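Local coordinates for ATP-dependent RNA helicase HrpB (Escherichia coli, PDB 6EUD), which hydrolyses ATP to ADP and phosphate as a bacterial DExH-box NTPase of the DEAH/RHA helicase group and binds single-stranded RNA, at residues A424-S429 with A440-I445. Numbering follows the deposited sequence.
Sequences AAMLVS and AKIAAI
Met-426 and Leu-427 on helix 421-429 face Ala-440, Ile-442 and Ala-443 on helix 433-447 across nearly antiparallel segment axes, 171° apart and 9.6 Å at closest approach, with Leu-427 and Ala-440 as the nearest CA pair at 6.4 Å. Met-426 spans the gap: chi1 and chi2 are both extended (chi1 -174°), and a bend at chi3 (58°) turns the CE methyl toward the backbone N and CB of Ala-443. CE lies 3.7 Å from CG2 of Ile-442 and 4.0 Å from CB of Ala-443, while the Met-426 and Ile-442 chains cross at about a right angle. Ile-442 directs CG2 to the thioether, whereas its CG1 branch leads away; its side chain also meets Leu-457 and Phe-461. Leu-427 works through both methyls, CD2 resting 3.4 Å from the backbone N of Ala-440 and CD1 more loosely, 4.4 Å from CB of Ala-443. Helix 491-498 adjoins Met-426, and helix 466-479 packs on Ala-440 and Ala-443, so the antiparallel hairpin is flanked by further helices. No hydrogen bond joins the two segments and all five touching residues are buried, so their direct association rests on van der Waals packing of the Met-426 and Leu-427 ends against Ile-442 CG2, the alanines and the Ala-440 backbone.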
loop_
_atom_site.group_PDB
_atom_site.type_symbol
_atom_site.label_atom_id
_atom_site.label_comp_id
_atom_site.label_asym_id
_atom_site.label_seq_id
_atom_site.Cartn_x
_atom_site.Cartn_y
_atom_site.Cartn_z
ATOM N N ALA A 424 5.922 -4.196 19.190
ATOM C CA ALA A 424 5.583 -5.457 19.843
ATOM C C ALA A 424 6.746 -6.438 19.754
ATOM O O ALA A 424 7.046 -7.128 20.724
ATOM C CB ALA A 424 4.334 -6.070 19.221
ATOM N N ALA A 425 7.375 -6.495 18.577
ATOM C CA ALA A 425 8.533 -7.340 18.325
ATOM C C ALA A 425 9.669 -6.985 19.288
ATOM O O ALA A 425 10.316 -7.865 19.870
ATOM C CB ALA A 425 8.992 -7.186 16.875
ATOM N N MET A 426 9.895 -5.690 19.462
ATOM C CA MET A 426 10.924 -5.216 20.369
ATOM C C MET A 426 10.664 -5.704 21.799
ATOM O O MET A 426 11.551 -6.244 22.449
ATOM C CB MET A 426 10.998 -3.694 20.316
ATOM C CG MET A 426 12.133 -3.067 21.115
ATOM S SD MET A 426 12.146 -1.275 20.810
ATOM C CE MET A 426 10.482 -0.871 21.361
ATOM N N LEU A 427 9.437 -5.533 22.268
ATOM C CA LEU A 427 9.067 -5.923 23.612
ATOM C C LEU A 427 9.276 -7.418 23.862
ATOM O O LEU A 427 9.859 -7.810 24.876
ATOM C CB LEU A 427 7.612 -5.538 23.880
ATOM C CG LEU A 427 7.453 -4.052 24.197
ATOM C CD1 LEU A 427 6.009 -3.604 23.996
ATOM C CD2 LEU A 427 7.928 -3.769 25.621
ATOM N N VAL A 428 8.808 -8.231 22.915
ATOM C CA VAL A 428 8.836 -9.685 23.011
ATOM C C VAL A 428 10.271 -10.217 22.878
ATOM O O VAL A 428 10.585 -11.296 23.346
ATOM C CB VAL A 428 7.870 -10.312 21.927
ATOM C CG1 VAL A 428 8.017 -11.802 21.803
ATOM C CG2 VAL A 428 6.424 -10.016 22.269
ATOM N N SER A 429 11.157 -9.443 22.269
ATOM C CA SER A 429 12.553 -9.866 22.119
ATOM C C SER A 429 13.401 -9.586 23.383
ATOM O O SER A 429 14.543 -10.043 23.487
ATOM C CB SER A 429 13.192 -9.179 20.898
ATOM O OG SER A 429 13.477 -7.805 21.146
ATOM N N ALA A 440 9.732 -1.148 26.952
ATOM C CA ALA A 440 8.394 -0.592 27.170
ATOM C C ALA A 440 8.419 0.927 27.117
ATOM O O ALA A 440 7.502 1.568 26.576
ATOM C CB ALA A 440 7.827 -1.065 28.513
ATOM N N LYS A 441 9.463 1.498 27.699
ATOM C CA LYS A 441 9.644 2.936 27.678
ATOM C C LYS A 441 9.926 3.425 26.256
ATOM O O LYS A 441 9.315 4.397 25.789
ATOM C CB LYS A 441 10.781 3.354 28.613
ATOM C CG LYS A 441 11.074 4.840 28.534
ATOM C CD LYS A 441 11.266 5.460 29.895
ATOM C CE LYS A 441 11.146 6.960 29.770
ATOM N NZ LYS A 441 11.372 7.629 31.074
ATOM N N ILE A 442 10.841 2.750 25.566
ATOM C CA ILE A 442 11.123 3.096 24.171
ATOM C C ILE A 442 9.839 3.085 23.355
ATOM O O ILE A 442 9.589 3.983 22.546
ATOM C CB ILE A 442 12.131 2.133 23.528
ATOM C CG1 ILE A 442 13.523 2.336 24.143
ATOM C CG2 ILE A 442 12.181 2.341 22.013
ATOM C CD1 ILE A 442 14.171 3.686 23.794
ATOM N N ALA A 443 9.016 2.071 23.593
ATOM C CA ALA A 443 7.790 1.891 22.842
ATOM C C ALA A 443 6.800 3.013 23.143
ATOM O O ALA A 443 6.133 3.522 22.246
ATOM C CB ALA A 443 7.177 0.529 23.149
ATOM N N ALA A 444 6.708 3.410 24.404
ATOM C CA ALA A 444 5.765 4.456 24.754
ATOM C C ALA A 444 6.210 5.770 24.090
ATOM O O ALA A 444 5.390 6.535 23.588
ATOM C CB ALA A 444 5.648 4.601 26.270
ATOM N N ILE A 445 7.516 5.999 24.051
ATOM C CA ILE A 445 8.068 7.155 23.359
ATOM C C ILE A 445 7.752 7.168 21.859
ATOM O O ILE A 445 7.250 8.164 21.338
ATOM C CB ILE A 445 9.594 7.228 23.536
ATOM C CG1 ILE A 445 9.918 7.441 25.008
ATOM C CG2 ILE A 445 10.171 8.366 22.683
ATOM C CD1 ILE A 445 11.378 7.420 25.303
#